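Local coordinates for protein iron-containing superoxide dismutase B2 (Trypanosoma brucei, PDB 3ESF) that probably disposes of superoxide radicals, converting them to hydrogen peroxide and oxygen at a bound iron(III) ion, at residues A126-D131 with K135-F140. The protein carries 1 engineered substitution. Numbering follows the deposited sequence.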
loop_
_atom_site.group_PDB
_atom_site.type_symbol
_atom_site.label_atom_id
_atom_site.label_comp_id
_atom_site.label_asym_id
_atom_site.label_seq_id
_atom_site.Cartn_x
_atom_site.Cartn_y
_atom_site.Cartn_z
ATOM N N ALA A 126 -7.021 4.054 -9.368
ATOM C CA ALA A 126 -7.564 3.769 -10.704
ATOM C C ALA A 126 -8.271 5.003 -11.186
ATOM O O ALA A 126 -9.052 5.613 -10.433
ATOM C CB ALA A 126 -8.489 2.571 -10.698
ATOM N N TRP A 127 -7.985 5.396 -12.428
ATOM C CA TRP A 127 -8.554 6.610 -12.979
ATOM C C TRP A 127 -9.319 6.352 -14.272
ATOM O O TRP A 127 -8.988 5.451 -15.044
ATOM C CB TRP A 127 -7.472 7.640 -13.328
ATOM C CG TRP A 127 -6.577 8.079 -12.208
ATOM C CD1 TRP A 127 -5.441 7.429 -11.757
ATOM C CD2 TRP A 127 -6.696 9.266 -11.415
ATOM N NE1 TRP A 127 -4.870 8.136 -10.765
ATOM C CE2 TRP A 127 -5.610 9.258 -10.506
ATOM C CE3 TRP A 127 -7.585 10.356 -11.407
ATOM C CZ2 TRP A 127 -5.403 10.273 -9.581
ATOM C CZ3 TRP A 127 -7.394 11.373 -10.468
ATOM C CH2 TRP A 127 -6.310 11.330 -9.566
ATOM N N LEU A 128 -10.324 7.190 -14.501
ATOM C CA LEU A 128 -10.784 7.474 -15.845
ATOM C C LEU A 128 -10.154 8.834 -16.173
ATOM O O LEU A 128 -10.263 9.763 -15.379
ATOM C CB LEU A 128 -12.334 7.513 -15.902
ATOM C CG LEU A 128 -13.042 7.906 -17.220
ATOM C CD1 LEU A 128 -12.593 7.042 -18.407
ATOM C CD2 LEU A 128 -14.561 7.816 -17.059
ATOM N N VAL A 129 -9.462 8.927 -17.308
ATOM C CA VAL A 129 -8.880 10.183 -17.763
ATOM C C VAL A 129 -9.220 10.426 -19.218
ATOM O O VAL A 129 -9.570 9.502 -19.957
ATOM C CB VAL A 129 -7.300 10.270 -17.594
ATOM C CG1 VAL A 129 -6.855 10.040 -16.163
ATOM C CG2 VAL A 129 -6.581 9.340 -18.593
ATOM N N GLN A 130 -9.123 11.685 -19.627
ATOM C CA GLN A 130 -9.245 12.027 -21.032
ATOM C C GLN A 130 -7.900 12.523 -21.540
ATOM O O GLN A 130 -7.258 13.366 -20.905
ATOM C CB GLN A 130 -10.305 13.104 -21.230
ATOM C CG GLN A 130 -10.595 13.400 -22.728
ATOM C CD GLN A 130 -11.502 14.593 -22.932
ATOM O OE1 GLN A 130 -11.588 15.473 -22.073
ATOM N NE2 GLN A 130 -12.170 14.641 -24.079
ATOM N N ASP A 131 -7.475 11.982 -22.678
ATOM C CA ASP A 131 -6.430 12.599 -23.495
ATOM C C ASP A 131 -6.941 13.919 -24.149
ATOM O O ASP A 131 -7.866 13.926 -24.967
ATOM C CB ASP A 131 -5.955 11.610 -24.573
ATOM C CG ASP A 131 -4.737 12.113 -25.337
ATOM O OD1 ASP A 131 -4.765 13.250 -25.840
ATOM O OD2 ASP A 131 -3.744 11.366 -25.441
ATOM N N LYS A 135 -8.799 13.508 -27.455
ATOM C CA LYS A 135 -10.135 13.556 -26.848
ATOM C C LYS A 135 -10.649 12.166 -26.424
ATOM O O LYS A 135 -11.758 12.049 -25.873
ATOM C CB LYS A 135 -11.164 14.319 -27.730
ATOM C CG LYS A 135 -10.708 15.704 -28.209
ATOM C CD LYS A 135 -10.540 16.691 -27.059
ATOM C CE LYS A 135 -10.326 18.116 -27.560
ATOM N NZ LYS A 135 -9.874 19.005 -26.450
ATOM N N LYS A 136 -9.843 11.126 -26.656
ATOM C CA LYS A 136 -10.177 9.765 -26.190
ATOM C C LYS A 136 -10.132 9.635 -24.679
ATOM O O LYS A 136 -9.255 10.201 -24.021
ATOM C CB LYS A 136 -9.241 8.691 -26.775
ATOM C CG LYS A 136 -9.436 8.341 -28.231
ATOM C CD LYS A 136 -10.844 7.802 -28.531
ATOM C CE LYS A 136 -10.987 7.466 -30.000
ATOM N NZ LYS A 136 -12.295 7.923 -30.506
ATOM N N LEU A 137 -11.081 8.882 -24.140
ATOM C CA LEU A 137 -11.067 8.505 -22.730
ATOM C C LEU A 137 -10.296 7.195 -22.579
ATOM O O LEU A 137 -10.368 6.315 -23.460
ATOM C CB LEU A 137 -12.499 8.271 -22.251
ATOM C CG LEU A 137 -13.373 9.238 -21.466
ATOM C CD1 LEU A 137 -12.905 10.694 -21.489
ATOM C CD2 LEU A 137 -14.787 9.078 -21.966
ATOM N N LYS A 138 -9.588 7.058 -21.461
ATOM C CA LYS A 138 -8.890 5.818 -21.158
ATOM C C LYS A 138 -8.910 5.513 -19.658
ATOM O O LYS A 138 -9.042 6.411 -18.838
ATOM C CB LYS A 138 -7.472 5.838 -21.742
ATOM C CG LYS A 138 -6.492 6.811 -21.144
ATOM C CD LYS A 138 -5.077 6.578 -21.745
ATOM C CE LYS A 138 -4.055 7.571 -21.185
ATOM N NZ LYS A 138 -2.621 7.212 -21.452
ATOM N N VAL A 139 -8.800 4.235 -19.315
ATOM C CA VAL A 139 -8.503 3.841 -17.933
ATOM C C VAL A 139 -6.987 3.959 -17.713
ATOM O O VAL A 139 -6.194 3.620 -18.589
ATOM C CB VAL A 139 -8.975 2.419 -17.638
ATOM C CG1 VAL A 139 -8.670 2.064 -16.199
ATOM C CG2 VAL A 139 -10.492 2.264 -17.941
ATOM N N PHE A 140 -6.598 4.474 -16.547
ATOM C CA PHE A 140 -5.221 4.845 -16.306
ATOM C C PHE A 140 -4.943 4.608 -14.829
ATOM O O PHE A 140 -5.739 4.993 -13.978
ATOM C CB PHE A 140 -5.039 6.319 -16.681
ATOM C CG PHE A 140 -3.655 6.857 -16.476
ATOM C CD1 PHE A 140 -2.643 6.595 -17.386
ATOM C CD2 PHE A 140 -3.369 7.671 -15.365
ATOM C CE1 PHE A 140 -1.373 7.111 -17.195
ATOM C CE2 PHE A 140 -2.097 8.194 -15.173
ATOM C CZ PHE A 140 -1.101 7.923 -16.075
#
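Val129 lies between two side chains of the neighbouring strand: its CG2 meets Lys138 CG at 3.6 Å and Phe140 CB at 3.9 Å. The branched valine suits an extended strand, and the long aliphatic stem of Lys138 runs past it while the ammonium group continues outward to the exposed side. With chi1 at 180° Phe140 swings its ring out away from its own N, where Val129 and the indole of Trp127 meet it obliquely, Trp127 CD1 lying 4.2 Å from Phe140 CD2. It is the indole edge, not a face, that turns to the partner strand, with Phe140 O lying in the ring plane 3.3 Å from CD1; NE1 of the same indole bonds to Thr142 OG1 farther along that strand.

Beneath these side chains the backbones pair antiparallel. Trp127 with Phe140 and Val129 with Lys138 are hydrogen-bonded pairs, the Val129 N to Lys138 O bond being nearly straight at 175°. Leu128 and Gln130 point to the other face. There Leu128 CD1 packs on Leu137 CG, and Leu137 CD1 rests on Gln130 CB at 3.6 Å; Leu137 is also buried against Ala98, Ile99 and Phe103 of helix 93-103, an apolar setting that suits a leucine.

Towards the turn, Gln130 stretches its extended chain far enough for NE2 to bond Lys135 O at 3.2 Å, the acceptor lying in the amide plane. Asp131 N bonds Lys136 O, while its carboxylate OD1 accepts from Thr133 N and Thr134 N, a short acidic side chain being well placed to hold the turn's backbone. Together these contacts form the beta hairpin of the three-stranded antiparallel sheet in the C-terminal alpha/beta domain of iron/manganese superoxide dismutases; on the far side of strand 124-131 in that sheet runs strand 154-161, which ends at the iron ligand Asp161.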